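Local coordinates for PFC0360w protein (Plasmodium falciparum, PDB 3NI8), which probably activates the ATPase of the chaperone Hsp90 as an AHA1-family co-chaperone, at residues A[24-29]-A[109-114]; A[81-86]-A[102-107]; A[89-94]-A[123-128]; A[96-101]-A[116-121]. All coordinates share one frame; numbering follows the deposited sequence. Where two conformers were deposited one is given.

Contact 1: A[24-29]-A[109-114]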
# COMPACT_ATOMS: atom_id res chain seq x y z
N THR A 24 4.13 -9.86 -5.78
CA THR A 24 5.53 -9.61 -6.11
C THR A 24 5.61 -9.03 -7.51
O THR A 24 4.98 -9.56 -8.43
CB THR A 24 6.38 -10.91 -5.98
OG1 THR A 24 6.41 -11.33 -4.60
CG2 THR A 24 7.80 -10.69 -6.44
N GLU A 25 6.35 -7.92 -7.66
CA GLU A 25 6.54 -7.21 -8.94
C GLU A 25 7.92 -6.55 -9.02
O GLU A 25 8.45 -6.08 -8.01
CB GLU A 25 5.47 -6.12 -9.13
CG GLU A 25 4.03 -6.59 -9.20
CD GLU A 25 3.75 -7.43 -10.42
OE1 GLU A 25 4.60 -7.42 -11.35
OE2 GLU A 25 2.70 -8.10 -10.46
N GLU A 26 8.51 -6.48 -10.22
CA GLU A 26 9.81 -5.84 -10.39
C GLU A 26 9.71 -4.62 -11.29
O GLU A 26 9.01 -4.62 -12.32
CB GLU A 26 10.86 -6.84 -10.92
CG GLU A 26 11.14 -8.01 -9.98
CD GLU A 26 12.01 -9.09 -10.59
OE1 GLU A 26 13.03 -8.75 -11.23
OE2 GLU A 26 11.68 -10.29 -10.43
N TYR A 27 10.42 -3.57 -10.91
CA TYR A 27 10.39 -2.32 -11.64
C TYR A 27 11.80 -1.89 -12.00
O TYR A 27 12.73 -2.10 -11.22
CB TYR A 27 9.69 -1.23 -10.82
CG TYR A 27 8.21 -1.49 -10.60
CD1 TYR A 27 7.27 -0.91 -11.43
CD2 TYR A 27 7.75 -2.32 -9.57
CE1 TYR A 27 5.91 -1.15 -11.25
CE2 TYR A 27 6.41 -2.56 -9.38
CZ TYR A 27 5.49 -1.97 -10.23
OH TYR A 27 4.14 -2.18 -10.06
N TYR A 28 11.95 -1.28 -13.18
CA TYR A 28 13.25 -0.83 -13.66
C TYR A 28 13.55 0.57 -13.16
O TYR A 28 13.83 1.49 -13.93
CB TYR A 28 13.32 -0.94 -15.18
CG TYR A 28 13.23 -2.37 -15.65
CD1 TYR A 28 14.28 -3.28 -15.38
CD2 TYR A 28 12.10 -2.84 -16.31
CE1 TYR A 28 14.21 -4.61 -15.81
CE2 TYR A 28 12.01 -4.17 -16.74
CZ TYR A 28 13.08 -5.04 -16.48
OH TYR A 28 13.01 -6.36 -16.90
N VAL A 29 13.54 0.70 -11.85
CA VAL A 29 13.64 1.96 -11.18
C VAL A 29 14.23 1.60 -9.80
O VAL A 29 14.03 0.48 -9.33
CB VAL A 29 12.21 2.61 -11.14
CG1 VAL A 29 11.57 2.51 -9.74
CG2 VAL A 29 12.24 4.01 -11.64
N GLU A 109 21.32 -2.37 -10.14
CA GLU A 109 21.14 -0.93 -10.33
C GLU A 109 19.92 -0.60 -11.22
O GLU A 109 19.72 -1.20 -12.29
CB GLU A 109 22.42 -0.24 -10.81
CG GLU A 109 23.04 -0.75 -12.09
CD GLU A 109 24.56 -0.56 -12.13
OE1 GLU A 109 25.21 -1.21 -12.99
OE2 GLU A 109 25.11 0.21 -11.30
N ASN A 110 19.11 0.32 -10.70
CA ASN A 110 17.85 0.75 -11.30
C ASN A 110 16.92 -0.41 -11.65
O ASN A 110 16.35 -0.46 -12.73
CB ASN A 110 18.11 1.65 -12.52
CG ASN A 110 18.86 2.91 -12.15
OD1 ASN A 110 18.84 3.34 -11.00
ND2 ASN A 110 19.53 3.51 -13.12
N HIS A 111 16.79 -1.34 -10.71
CA HIS A 111 15.94 -2.53 -10.85
C HIS A 111 15.57 -2.92 -9.42
O HIS A 111 16.44 -3.36 -8.66
CB HIS A 111 16.70 -3.68 -11.55
CG HIS A 111 15.92 -4.96 -11.67
ND1 HIS A 111 16.19 -5.91 -12.64
CD2 HIS A 111 14.87 -5.45 -10.96
CE1 HIS A 111 15.35 -6.92 -12.51
NE2 HIS A 111 14.54 -6.67 -11.51
N THR A 112 14.31 -2.74 -9.05
CA THR A 112 13.86 -3.02 -7.68
C THR A 112 12.80 -4.11 -7.64
O THR A 112 11.89 -4.13 -8.47
CB THR A 112 13.35 -1.75 -6.99
OG1 THR A 112 14.41 -0.79 -6.95
CG2 THR A 112 12.87 -2.02 -5.57
N LYS A 113 12.91 -5.00 -6.67
CA LYS A 113 11.91 -6.03 -6.47
C LYS A 113 10.93 -5.58 -5.40
O LYS A 113 11.30 -5.44 -4.23
CB LYS A 113 12.57 -7.34 -6.07
CG LYS A 113 11.71 -8.55 -6.29
CD LYS A 113 12.48 -9.80 -5.93
CE LYS A 113 11.53 -10.96 -5.68
NZ LYS A 113 10.44 -10.54 -4.75
N LEU A 114 9.70 -5.32 -5.82
CA LEU A 114 8.62 -4.93 -4.92
C LEU A 114 7.86 -6.17 -4.43
O LEU A 114 7.28 -6.92 -5.21
CB LEU A 114 7.70 -3.93 -5.61
CG LEU A 114 6.48 -3.31 -4.91
CD1 LEU A 114 6.86 -2.78 -3.57
CD2 LEU A 114 5.89 -2.17 -5.76

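Contact 2: A[81-86]-A[102-107]. With IPA (isopropyl alcohol), chain B.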
# COMPACT_ATOMS: atom_id res chain seq x y z
N HIS A 81 14.11 0.62 2.18
CA HIS A 81 13.98 -0.83 2.02
C HIS A 81 12.64 -1.44 2.46
O HIS A 81 12.16 -2.40 1.84
CB HIS A 81 15.14 -1.53 2.73
CG HIS A 81 16.47 -1.31 2.08
ND1 HIS A 81 17.52 -0.69 2.72
CD2 HIS A 81 16.90 -1.60 0.83
CE1 HIS A 81 18.55 -0.63 1.90
NE2 HIS A 81 18.20 -1.17 0.74
N LYS A 82 12.05 -0.90 3.51
CA LYS A 82 10.85 -1.49 4.14
C LYS A 82 9.96 -0.45 4.81
O LYS A 82 10.44 0.55 5.40
CB LYS A 82 11.27 -2.52 5.22
CG LYS A 82 10.50 -3.82 5.30
CD LYS A 82 10.66 -4.46 6.68
CE LYS A 82 10.77 -6.00 6.65
NZ LYS A 82 9.93 -6.72 7.73
N ILE A 83 8.66 -0.69 4.70
CA ILE A 83 7.66 -0.04 5.55
C ILE A 83 6.69 -1.10 6.06
O ILE A 83 6.53 -2.14 5.45
CB ILE A 83 6.91 1.13 4.84
CG1 ILE A 83 6.50 0.75 3.42
CG2 ILE A 83 7.77 2.36 4.79
CD1 ILE A 83 5.61 1.78 2.74
N VAL A 84 6.11 -0.84 7.23
CA VAL A 84 5.07 -1.68 7.83
C VAL A 84 3.95 -0.76 8.31
O VAL A 84 4.21 0.33 8.84
CB VAL A 84 5.59 -2.52 9.03
CG1 VAL A 84 4.49 -3.48 9.53
CG2 VAL A 84 6.86 -3.29 8.65
N GLU A 85 2.71 -1.19 8.13
CA GLU A 85 1.54 -0.35 8.44
C GLU A 85 0.47 -1.15 9.13
O GLU A 85 0.31 -2.33 8.83
CB GLU A 85 0.93 0.20 7.14
CG GLU A 85 1.91 1.03 6.32
CD GLU A 85 1.40 1.37 4.94
OE1 GLU A 85 0.32 0.89 4.52
OE2 GLU A 85 2.11 2.11 4.25
N LYS A 86 -0.26 -0.51 10.05
CA LYS A 86 -1.67 -0.86 10.32
C LYS A 86 -2.48 -0.24 9.17
O LYS A 86 -2.16 0.85 8.71
CB LYS A 86 -2.16 -0.30 11.65
CG LYS A 86 -1.28 -0.59 12.87
CD LYS A 86 -2.11 -1.06 14.07
CE LYS A 86 -2.96 0.06 14.67
NZ LYS A 86 -2.05 1.12 15.20
N VAL A 102 5.75 -3.73 3.06
CA VAL A 102 6.19 -3.52 1.69
C VAL A 102 7.71 -3.48 1.69
O VAL A 102 8.32 -2.69 2.41
CB VAL A 102 5.62 -2.21 1.04
CG1 VAL A 102 5.73 -2.26 -0.53
CG2 VAL A 102 4.17 -1.93 1.46
N GLU A 103 8.30 -4.38 0.91
CA GLU A 103 9.74 -4.44 0.76
C GLU A 103 10.14 -3.97 -0.64
O GLU A 103 9.48 -4.31 -1.64
CB GLU A 103 10.25 -5.86 1.02
CG GLU A 103 10.06 -6.35 2.45
CD GLU A 103 10.21 -7.87 2.57
OE1 GLU A 103 9.16 -8.54 2.66
OE2 GLU A 103 11.36 -8.38 2.54
N PHE A 104 11.20 -3.17 -0.66
CA PHE A 104 11.82 -2.66 -1.87
C PHE A 104 13.24 -3.16 -1.93
O PHE A 104 14.14 -2.58 -1.29
CB PHE A 104 11.82 -1.14 -1.84
CG PHE A 104 10.48 -0.56 -1.46
CD1 PHE A 104 9.48 -0.45 -2.40
CD2 PHE A 104 10.24 -0.15 -0.16
CE1 PHE A 104 8.26 0.09 -2.06
CE2 PHE A 104 9.03 0.36 0.19
CZ PHE A 104 8.03 0.49 -0.77
N ILE A 105 13.45 -4.24 -2.67
CA ILE A 105 14.72 -4.96 -2.67
C ILE A 105 15.50 -4.66 -3.94
O ILE A 105 15.01 -4.88 -5.05
CB ILE A 105 14.46 -6.49 -2.57
CG1 ILE A 105 13.71 -6.85 -1.26
CG2 ILE A 105 15.78 -7.30 -2.74
CD1 ILE A 105 12.75 -8.05 -1.41
N SER A 106 16.73 -4.18 -3.80
CA SER A 106 17.58 -3.87 -4.96
C SER A 106 18.12 -5.13 -5.66
O SER A 106 19.02 -5.80 -5.15
CB SER A 106 18.75 -2.98 -4.54
OG SER A 106 19.50 -2.58 -5.67
N VAL A 107 17.56 -5.44 -6.83
CA VAL A 107 17.95 -6.61 -7.61
C VAL A 107 19.32 -6.30 -8.22
O VAL A 107 20.28 -7.06 -8.06
CB VAL A 107 16.90 -6.96 -8.70
CG1 VAL A 107 17.48 -7.92 -9.74
CG2 VAL A 107 15.65 -7.58 -8.07
C1 IPA B . 0.19 4.87 2.45
C2 IPA B . 0.39 3.38 2.17
C3 IPA B . -0.50 2.78 1.07
O2 IPA B . 1.75 3.13 1.90

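Contact 3: A[89-94]-A[123-128]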
# COMPACT_ATOMS: atom_id res chain seq x y z
N PHE A 89 -9.86 -0.48 5.62
CA PHE A 89 -10.94 0.30 5.02
C PHE A 89 -11.80 0.78 6.19
O PHE A 89 -11.93 0.06 7.19
CB PHE A 89 -11.81 -0.56 4.11
CG PHE A 89 -11.19 -0.88 2.77
CD1 PHE A 89 -11.23 0.05 1.73
CD2 PHE A 89 -10.65 -2.13 2.53
CE1 PHE A 89 -10.69 -0.25 0.48
CE2 PHE A 89 -10.10 -2.45 1.28
CZ PHE A 89 -10.11 -1.52 0.26
N ARG A 90 -12.38 1.97 6.09
CA ARG A 90 -13.12 2.50 7.23
C ARG A 90 -14.39 1.72 7.56
O ARG A 90 -14.96 1.91 8.61
CB ARG A 90 -13.40 4.00 7.08
CG ARG A 90 -14.46 4.39 6.11
CD ARG A 90 -14.53 5.91 6.07
NE ARG A 90 -15.68 6.39 5.32
CZ ARG A 90 -16.56 7.27 5.78
NH1 ARG A 90 -16.41 7.80 7.00
NH2 ARG A 90 -17.59 7.63 5.02
N ASP A 91 -14.80 0.83 6.66
CA ASP A 91 -16.03 0.08 6.84
C ASP A 91 -15.81 -1.26 7.56
O ASP A 91 -16.78 -1.98 7.82
CB ASP A 91 -16.74 -0.11 5.51
CG ASP A 91 -16.00 -1.02 4.59
OD1 ASP A 91 -14.90 -0.65 4.14
OD2 ASP A 91 -16.51 -2.12 4.30
N TRP A 92 -14.55 -1.59 7.86
CA TRP A 92 -14.23 -2.72 8.72
C TRP A 92 -14.64 -2.41 10.17
O TRP A 92 -14.86 -1.24 10.52
CB TRP A 92 -12.73 -3.01 8.69
CG TRP A 92 -12.23 -3.56 7.42
CD1 TRP A 92 -12.94 -3.82 6.29
CD2 TRP A 92 -10.87 -3.89 7.12
NE1 TRP A 92 -12.11 -4.30 5.30
CE2 TRP A 92 -10.83 -4.35 5.79
CE3 TRP A 92 -9.67 -3.84 7.85
CZ2 TRP A 92 -9.64 -4.78 5.17
CZ3 TRP A 92 -8.49 -4.25 7.22
CH2 TRP A 92 -8.49 -4.72 5.91
N ASN A 93 -14.72 -3.44 11.00
CA ASN A 93 -14.98 -3.26 12.42
C ASN A 93 -14.01 -2.26 13.00
O ASN A 93 -12.85 -2.21 12.59
CB ASN A 93 -14.85 -4.57 13.17
CG ASN A 93 -16.05 -5.45 12.99
OD1 ASN A 93 -17.18 -5.05 13.30
ND2 ASN A 93 -15.82 -6.66 12.48
N GLU A 94 -14.50 -1.47 13.95
CA GLU A 94 -13.70 -0.43 14.60
C GLU A 94 -12.35 -1.01 15.06
O GLU A 94 -11.29 -0.40 14.85
CB GLU A 94 -14.51 0.24 15.72
CG GLU A 94 -13.71 0.88 16.89
CD GLU A 94 -13.33 2.36 16.69
OE1 GLU A 94 -12.77 2.72 15.62
OE2 GLU A 94 -13.56 3.15 17.63
N ALA A 123 -12.52 -11.41 7.90
CA ALA A 123 -13.40 -12.23 7.06
C ALA A 123 -14.54 -11.39 6.51
O ALA A 123 -15.09 -11.70 5.44
CB ALA A 123 -13.96 -13.43 7.87
N SER A 124 -14.90 -10.34 7.24
CA SER A 124 -15.95 -9.45 6.79
C SER A 124 -15.86 -8.07 7.46
O SER A 124 -15.14 -7.88 8.45
CB SER A 124 -17.33 -10.09 7.05
OG SER A 124 -17.54 -10.27 8.43
N ASN A 125 -16.58 -7.12 6.90
CA ASN A 125 -16.62 -5.78 7.46
C ASN A 125 -17.62 -5.70 8.61
O ASN A 125 -18.20 -6.71 9.00
CB ASN A 125 -16.91 -4.76 6.35
CG ASN A 125 -18.34 -4.87 5.79
OD1 ASN A 125 -19.13 -5.77 6.15
ND2 ASN A 125 -18.67 -3.93 4.88
N LYS A 126 -17.85 -4.51 9.14
CA LYS A 126 -18.80 -4.33 10.23
C LYS A 126 -20.30 -4.50 9.91
O LYS A 126 -21.13 -4.46 10.83
CB LYS A 126 -18.53 -3.03 10.98
CG LYS A 126 -18.97 -1.77 10.31
CD LYS A 126 -18.18 -0.63 10.94
CE LYS A 126 -18.87 0.71 10.79
NZ LYS A 126 -17.88 1.80 11.02
N TYR A 127 -20.66 -4.71 8.65
CA TYR A 127 -22.05 -4.98 8.26
C TYR A 127 -22.16 -6.41 7.79
O TYR A 127 -23.12 -6.79 7.09
CB TYR A 127 -22.52 -4.04 7.15
CG TYR A 127 -22.22 -2.58 7.41
CD1 TYR A 127 -23.05 -1.80 8.23
CD2 TYR A 127 -21.11 -1.97 6.81
CE1 TYR A 127 -22.76 -0.45 8.46
CE2 TYR A 127 -20.82 -0.64 7.03
CZ TYR A 127 -21.64 0.12 7.85
OH TYR A 127 -21.34 1.45 8.04
N ASN A 128 -21.16 -7.20 8.16
CA ASN A 128 -21.12 -8.64 7.92
C ASN A 128 -21.10 -9.04 6.45
O ASN A 128 -21.54 -10.14 6.08
CB ASN A 128 -22.22 -9.36 8.71
CG ASN A 128 -22.04 -9.19 10.22
OD1 ASN A 128 -20.95 -9.41 10.76
ND2 ASN A 128 -23.11 -8.77 10.89
O HOH W 1 -17.35 -8.66 10.58

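Contact 4: A[96-101]-A[116-121]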
# COMPACT_ATOMS: atom_id res chain seq x y z
N ASP A 96 -10.83 -3.93 13.96
CA ASP A 96 -10.04 -4.65 12.95
C ASP A 96 -9.03 -3.77 12.19
O ASP A 96 -9.35 -2.68 11.72
CB ASP A 96 -10.95 -5.43 12.01
CG ASP A 96 -11.67 -6.58 12.71
OD1 ASP A 96 -11.35 -6.87 13.89
OD2 ASP A 96 -12.56 -7.21 12.09
N TYR A 97 -7.79 -4.25 12.13
CA TYR A 97 -6.70 -3.61 11.39
C TYR A 97 -5.88 -4.70 10.73
O TYR A 97 -5.44 -5.64 11.40
CB TYR A 97 -5.80 -2.83 12.35
CG TYR A 97 -6.09 -1.35 12.45
CD1 TYR A 97 -5.68 -0.46 11.43
CD2 TYR A 97 -6.78 -0.82 13.55
CE1 TYR A 97 -5.95 0.92 11.52
CE2 TYR A 97 -7.06 0.57 13.64
CZ TYR A 97 -6.63 1.42 12.62
OH TYR A 97 -6.89 2.78 12.71
N SER A 98 -5.66 -4.60 9.42
CA SER A 98 -4.76 -5.53 8.77
C SER A 98 -3.31 -5.02 8.89
O SER A 98 -3.07 -3.93 9.42
CB SER A 98 -5.18 -5.73 7.31
OG SER A 98 -4.88 -4.58 6.55
N THR A 99 -2.37 -5.81 8.39
CA THR A 99 -0.97 -5.43 8.39
C THR A 99 -0.48 -5.45 6.96
O THR A 99 -0.61 -6.48 6.26
CB THR A 99 -0.13 -6.42 9.20
OG1 THR A 99 -0.61 -6.47 10.54
CG2 THR A 99 1.33 -6.04 9.22
N VAL A 100 0.07 -4.33 6.52
CA VAL A 100 0.71 -4.26 5.22
C VAL A 100 2.22 -4.08 5.41
O VAL A 100 2.68 -3.21 6.15
CB VAL A 100 0.12 -3.12 4.33
CG1 VAL A 100 0.94 -2.96 3.02
CG2 VAL A 100 -1.35 -3.39 4.01
N THR A 101 2.99 -4.94 4.76
CA THR A 101 4.44 -4.84 4.78
C THR A 101 4.88 -4.68 3.33
O THR A 101 4.41 -5.43 2.46
CB THR A 101 5.07 -6.13 5.35
OG1 THR A 101 4.58 -6.35 6.68
CG2 THR A 101 6.59 -6.04 5.35
N LEU A 116 4.89 -6.95 -1.81
CA LEU A 116 3.86 -6.54 -0.87
C LEU A 116 3.16 -7.73 -0.17
O LEU A 116 2.61 -8.63 -0.84
CB LEU A 116 2.85 -5.61 -1.56
CG LEU A 116 1.84 -4.89 -0.63
CD1 LEU A 116 1.37 -3.63 -1.29
CD2 LEU A 116 0.64 -5.76 -0.25
N THR A 117 3.18 -7.72 1.17
CA THR A 117 2.47 -8.71 1.98
C THR A 117 1.32 -8.08 2.76
O THR A 117 1.52 -7.14 3.54
CB THR A 117 3.40 -9.46 3.00
OG1 THR A 117 4.63 -9.80 2.37
CG2 THR A 117 2.74 -10.73 3.48
N HIS A 118 0.12 -8.63 2.58
CA HIS A 118 -1.06 -8.13 3.27
C HIS A 118 -1.60 -9.27 4.15
O HIS A 118 -2.09 -10.27 3.62
CB HIS A 118 -2.09 -7.66 2.23
CG HIS A 118 -3.05 -6.63 2.73
ND1 HIS A 118 -3.63 -5.70 1.90
CD2 HIS A 118 -3.53 -6.37 3.98
CE1 HIS A 118 -4.43 -4.92 2.60
NE2 HIS A 118 -4.38 -5.30 3.87
N ASN A 119 -1.44 -9.12 5.47
CA ASN A 119 -1.84 -10.14 6.48
C ASN A 119 -3.02 -9.64 7.30
O ASN A 119 -3.31 -8.45 7.32
CB ASN A 119 -0.72 -10.42 7.50
CG ASN A 119 0.54 -10.99 6.89
OD1 ASN A 119 1.61 -10.41 7.04
ND2 ASN A 119 0.42 -12.12 6.20
N ASN A 120 -3.64 -10.56 8.04
CA ASN A 120 -4.59 -10.21 9.11
C ASN A 120 -5.76 -9.44 8.56
O ASN A 120 -6.23 -8.49 9.20
CB ASN A 120 -3.91 -9.39 10.23
CG ASN A 120 -2.93 -10.21 11.07
OD1 ASN A 120 -2.77 -11.42 10.89
ND2 ASN A 120 -2.26 -9.54 12.01
N ILE A 121 -6.20 -9.84 7.37
CA ILE A 121 -7.40 -9.31 6.72
C ILE A 121 -8.63 -9.99 7.33
O ILE A 121 -8.75 -11.22 7.28
CB ILE A 121 -7.34 -9.56 5.16
CG1 ILE A 121 -6.13 -8.86 4.53
CG2 ILE A 121 -8.62 -9.11 4.49
CD1 ILE A 121 -5.69 -9.45 3.20
O HOH W 2 -3.03 -6.66 12.02
O HOH W 3 2.32 -7.87 6.63

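Contact 1: A[24-29]-A[109-114]
E26 OE1 takes a 2.6 Å hydrogen bond from H111 NE2. OE1 uses the lone pair turned away from the other carboxylate oxygen and lies in the plane of the imidazole, the carboxylate itself tilted 28° from it. The ring comes back to the strand 24-27 because CG of H111 is anti to its backbone N (chi1 178°). Its other nitrogen, ND1, is hydrogen-bonded to K108 NZ, and the edge of the Y28 ring points at its face, a T-shaped pair with planes 67° apart. On the same face of the sheet as E26, the K113 chain runs past, CG meeting E26 CG at 3.8 Å. The backbones are joined by antiparallel pairs: E25 with L114 and Y27 with T112, each through two bonds, such as T112 N to Y27 O at 2.8 Å. At the strand end T112 OG1 gives its proton to V29 O (2.7 Å), on a carbonyl lone pair. On the buried face Y27 CE2 meets L114 CD2 at 3.7 Å, packed against helices 31-39 and 132-150. With NE2 donating to E26 and ND1 facing K108, the ring's rotation is fixed; this is consistent with a neutral ring protonated at NE2, carboxylate and lysine probably pulling its ionisation in opposite directions.

Contact 2: A[81-86]-A[102-107]
The strands 82-86 and 102-106 run antiparallel, their short axes 176° apart in direction and 5.0 Å at closest approach. I83 and V102 form a hydrogen-bonded pair, I83 N reaching V102 O at 3.1 Å and V102 N reaching I83 O at 3.0 Å, while K82 and E103 face each other as a non-hydrogen-bonded pair. One step beyond, F104 N binds H81 O at 2.8 Å. H81 and K82 make a classic beta bulge against strand 70-78 on the far side. On the inner face CG1 of I83 sits between its own backbone N and carbonyl carbon (chi1 44°), which lays it beside CB of V102 at 3.9 Å and at the rim of the F104 ring, near the ring plane. On the other face K82 and E103 run side by side, touching through their CG methylenes at 3.8 Å; their charged ends stay apart. H81 turns the edge of its imidazole to the carbonyl of F104, CD2 lying 3.6 Å from that O. Farther along the inner face sits an isopropanol molecule, probably from the crystallisation liquor, with both E85 OE2 (2.6 Å from its O2) and F38 O within reach of its single hydroxyl proton. Helix 31-39 lies over this face, I83 against F35 and F38 and F104 against L34 and F35, while L114 of the next strand packs on V102 and F104.

Contact 3: A[89-94]-A[123-128]
Two type I turns, F89 to W92 and N125 to N128, meet where D91 faces N125 and K126 at one end of the sheet. D91 is used twice: its carbonyl O accepts K126 N at 3.0 Å, and its OD2 accepts N125 ND2 at 2.9 Å with a nearly straight N-H...O angle of 169°. The carboxylate offers the lone pair away from its other oxygen, and D91 OD2 lies in the amide plane of N125, though the two flat groups stand 80° apart. OD2 also forms a salt bridge to R135 of helix 132-150, and ND2 of N125 has a further acceptor in E129 OE1. The second loop is shaped by an Asx turn: with CG of N125 between its backbone N and carbonyl carbon (chi1 69°), OD1 receives Y127 N from above the carbonyl plane. The extended K126 chain then runs antiparallel to the N93 side chain, CB lying 3.4 Å from N93 OD1 and CD 3.4 Å from W92 O. One water joins the loops, accepting from N93 ND2, donating to N125 O at 2.6 Å and bonding S124 OG at 2.7 Å. Behind these polar groups the W92 indole lies against V132, R135 and C136 of helix 132-150.

Contact 4: A[96-101]-A[116-121]
V100 presses CG2 squarely over the face of the H118 imidazole, a CH-pi contact 3.6 Å from the ring centroid and only 8° off its normal. At the ring's edge NE2 donates to S98 OG at 2.8 Å, close to the ring plane. With CG of H118 anti to the backbone N (chi1 -155°), the imidazole swings over its neighbour strand, and this inner face is the tight part of the contact. S98 OG is also bonded to W87 O, and H118 ND1 to NE1 of W140, which accounts for both ring nitrogens and is consistent with a neutral histidine. The opposite face is wetter. There T99 stands across from N119 and T101 across from T117, both hydrogen-bonded pairs, with T101 N to T117 O at 2.9 Å; the side chains of each pair meet only loosely. Waters bridge the polar groups here: one donates to Y97 O at 2.7 Å, accepts from N120 ND2 at 3.0 Å and bonds T99 OG1 at 2.8 Å, and another sits 2.7 Å from T101 OG1. These strands form the hairpin 98-106/111-119. Helix 132-150 lies over the inner face through W140 and C136, W87 of strand 82-89 meets H118 edge-to-face, and F21 of strand 21-27 closes in from the other flank.

Contacts 1, 2 and 4 share one antiparallel sheet, in which the strands 21-27, 111-119, 98-106 and 82-89 are successive neighbours. Contact 1 joins the first pair, contact 4 the second and contact 2 the third, sharing strands 111-119 and 98-106. Contacts 1 and 2 have centres 12 Å apart and touch through K113 N and I105 O; the centres of contacts 2 and 4 lie 13 Å apart. Contact 3 ties two loops at the far end, its centre 34 Å from that of contact 1. Along the chain contact 2 is nested within contact 1, and contact 4 within contact 3. Helix 132-150 packs against contacts 1, 3 and 4, so it runs along the sheet from one end to the loops at the other.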